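Local coordinates for phenazine biosynthesis protein, PhzF family (Bacillus anthracis, PDB 3EDN) that is a PhzF-family phenazine biosynthesis protein with a diaminopimelate epimerase-like fold, and probably works as an isomerase, though its substrate is not established, at residues A[6-11]-A[43-48]. Residues are numbered along the deposited sequence; the frame is centred on the assembly and turned at random.
Sequences VFHYDA and VGFNET
Phe45 turns its ring edge onto one face of the imidazole of His8, an edge-to-face pair with ring centroids 4.7 Å apart and planes inclined at 58°. The rim carbons CE2 and CZ of Phe45 do the touching: CE2 lies 3.6 Å from CG of His8 and also abuts its CB, whereas CZ sits 3.7 Å from ND1 of His8. One face of the phenyl ring is taken by CG1 of Val43, 3.4 Å above the plane and displaced toward the rim.

The His8 side chain, with CG anti to the backbone N (chi1 171°), swings its ring beside its own carbonyl carbon; hydrogen bonds then hold both ring nitrogens. Its NE2 donates to OD1 of Asp10 over 2.8 Å; the bond is bent (146°) and reaches the oxygen from above the carboxylate plane. ND1 is hydrogen-bonded to Lys293 of strand 282-298, and OD2 of Asp10 takes the backbone N-H of Gly19. These bonds at both ring nitrogens fix the rotation of the imidazole that receives the phenyl edge.

Farther back along the strand, Val6 meets Val43 through methyl groups, CG1 of Val6 lying 3.7 Å from CG2 of Val43. Between Val43 and Phe45, Gly44 is the first residue to leave the helical conformation, with positive phi, and the chain then runs on to strand 48-52.

The last residue of helix 33-43 and the loop that follows it thus pack on strand 3-11, which runs antiparallel between strands 20-25 and 282-298, within the diaminopimelate epimerase-like fold.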
loop_
_atom_site.group_PDB
_atom_site.type_symbol
_atom_site.label_atom_id
_atom_site.label_comp_id
_atom_site.label_asym_id
_atom_site.label_seq_id
_atom_site.Cartn_x
_atom_site.Cartn_y
_atom_site.Cartn_z
ATOM N N VAL A 6 -10.295 -12.569 -8.301
ATOM C CA VAL A 6 -10.066 -13.069 -6.947
ATOM C C VAL A 6 -10.378 -14.554 -6.930
ATOM O O VAL A 6 -11.375 -14.993 -7.476
ATOM C CB VAL A 6 -10.965 -12.333 -5.951
ATOM C CG1 VAL A 6 -10.691 -12.783 -4.510
ATOM C CG2 VAL A 6 -10.729 -10.832 -6.072
ATOM N N PHE A 7 -9.507 -15.332 -6.291
ATOM C CA PHE A 7 -9.756 -16.755 -6.122
ATOM C C PHE A 7 -10.230 -17.055 -4.712
ATOM O O PHE A 7 -9.880 -16.365 -3.746
ATOM C CB PHE A 7 -8.498 -17.563 -6.455
ATOM C CG PHE A 7 -8.176 -17.575 -7.915
ATOM C CD1 PHE A 7 -8.576 -18.628 -8.713
ATOM C CD2 PHE A 7 -7.485 -16.517 -8.489
ATOM C CE1 PHE A 7 -8.294 -18.632 -10.064
ATOM C CE2 PHE A 7 -7.214 -16.513 -9.834
ATOM C CZ PHE A 7 -7.610 -17.579 -10.616
ATOM N N HIS A 8 -11.080 -18.060 -4.623
ATOM C CA HIS A 8 -11.505 -18.625 -3.357
ATOM C C HIS A 8 -10.927 -20.038 -3.298
ATOM O O HIS A 8 -11.263 -20.873 -4.146
ATOM C CB HIS A 8 -13.029 -18.665 -3.348
ATOM C CG HIS A 8 -13.633 -19.409 -2.201
ATOM N ND1 HIS A 8 -14.997 -19.576 -2.086
ATOM C CD2 HIS A 8 -13.082 -20.024 -1.126
ATOM C CE1 HIS A 8 -15.262 -20.275 -0.996
ATOM N NE2 HIS A 8 -14.120 -20.557 -0.395
ATOM N N TYR A 9 -10.005 -20.272 -2.351
ATOM C CA TYR A 9 -9.530 -21.623 -2.021
ATOM C C TYR A 9 -9.976 -21.894 -0.607
ATOM O O TYR A 9 -10.022 -20.967 0.209
ATOM C CB TYR A 9 -7.989 -21.711 -2.089
ATOM C CG TYR A 9 -7.481 -21.993 -3.477
ATOM C CD1 TYR A 9 -7.650 -21.060 -4.495
ATOM C CD2 TYR A 9 -6.848 -23.198 -3.785
ATOM C CE1 TYR A 9 -7.207 -21.317 -5.779
ATOM C CE2 TYR A 9 -6.394 -23.467 -5.068
ATOM C CZ TYR A 9 -6.572 -22.507 -6.061
ATOM O OH TYR A 9 -6.144 -22.764 -7.345
ATOM N N ASP A 10 -10.320 -23.147 -0.316
ATOM C CA ASP A 10 -10.606 -23.527 1.075
ATOM C C ASP A 10 -9.361 -24.169 1.653
ATOM O O ASP A 10 -8.821 -25.103 1.064
ATOM C CB ASP A 10 -11.776 -24.508 1.175
ATOM C CG ASP A 10 -13.120 -23.811 1.324
ATOM O OD1 ASP A 10 -13.174 -22.563 1.344
ATOM O OD2 ASP A 10 -14.115 -24.557 1.432
ATOM N N ALA A 11 -8.886 -23.636 2.777
ATOM C CA ALA A 11 -7.710 -24.194 3.463
ATOM C C ALA A 11 -8.083 -25.349 4.397
ATOM O O ALA A 11 -9.204 -25.398 4.944
ATOM C CB ALA A 11 -7.002 -23.112 4.254
ATOM N N VAL A 43 -14.952 -8.735 -1.341
ATOM C CA VAL A 43 -14.900 -10.197 -1.299
ATOM C C VAL A 43 -15.730 -10.709 -0.114
ATOM O O VAL A 43 -16.542 -11.625 -0.259
ATOM C CB VAL A 43 -13.421 -10.710 -1.234
ATOM C CG1 VAL A 43 -13.368 -12.212 -0.931
ATOM C CG2 VAL A 43 -12.672 -10.404 -2.532
ATOM N N GLY A 44 -15.549 -10.098 1.051
ATOM C CA GLY A 44 -16.385 -10.414 2.206
ATOM C C GLY A 44 -16.095 -11.745 2.875
ATOM O O GLY A 44 -16.871 -12.185 3.735
ATOM N N PHE A 45 -15.002 -12.404 2.486
ATOM C CA PHE A 45 -14.559 -13.597 3.206
ATOM C C PHE A 45 -13.885 -13.183 4.499
ATOM O O PHE A 45 -13.501 -12.032 4.663
ATOM C CB PHE A 45 -13.547 -14.427 2.415
ATOM C CG PHE A 45 -14.051 -14.958 1.108
ATOM C CD1 PHE A 45 -15.397 -14.921 0.754
ATOM C CD2 PHE A 45 -13.141 -15.517 0.220
ATOM C CE1 PHE A 45 -15.824 -15.432 -0.489
ATOM C CE2 PHE A 45 -13.553 -16.024 -1.004
ATOM C CZ PHE A 45 -14.895 -15.985 -1.359
ATOM N N ASN A 46 -13.691 -14.132 5.404
ATOM C CA ASN A 46 -12.996 -13.850 6.648
ATOM C C ASN A 46 -11.626 -13.211 6.423
ATOM O O ASN A 46 -11.173 -12.390 7.230
ATOM C CB ASN A 46 -12.882 -15.119 7.502
ATOM C CG ASN A 46 -12.069 -16.180 6.830
ATOM O OD1 ASN A 46 -12.597 -17.019 6.087
ATOM N ND2 ASN A 46 -10.778 -16.149 7.063
ATOM N N GLU A 47 -10.962 -13.594 5.327
ATOM C CA GLU A 47 -9.652 -13.039 5.005
ATOM C C GLU A 47 -9.365 -13.219 3.525
ATOM O O GLU A 47 -9.780 -14.215 2.914
ATOM C CB GLU A 47 -8.562 -13.708 5.852
ATOM C CG GLU A 47 -7.159 -13.126 5.699
ATOM C CD GLU A 47 -6.339 -13.786 4.599
ATOM O OE1 GLU A 47 -6.744 -14.835 4.038
ATOM O OE2 GLU A 47 -5.272 -13.212 4.285
ATOM N N THR A 48 -8.677 -12.220 2.960
ATOM C CA THR A 48 -8.169 -12.231 1.575
ATOM C C THR A 48 -6.691 -11.855 1.622
ATOM O O THR A 48 -6.322 -10.869 2.275
ATOM C CB THR A 48 -8.945 -11.247 0.679
ATOM O OG1 THR A 48 -10.303 -11.672 0.598
ATOM C CG2 THR A 48 -8.378 -11.219 -0.735
#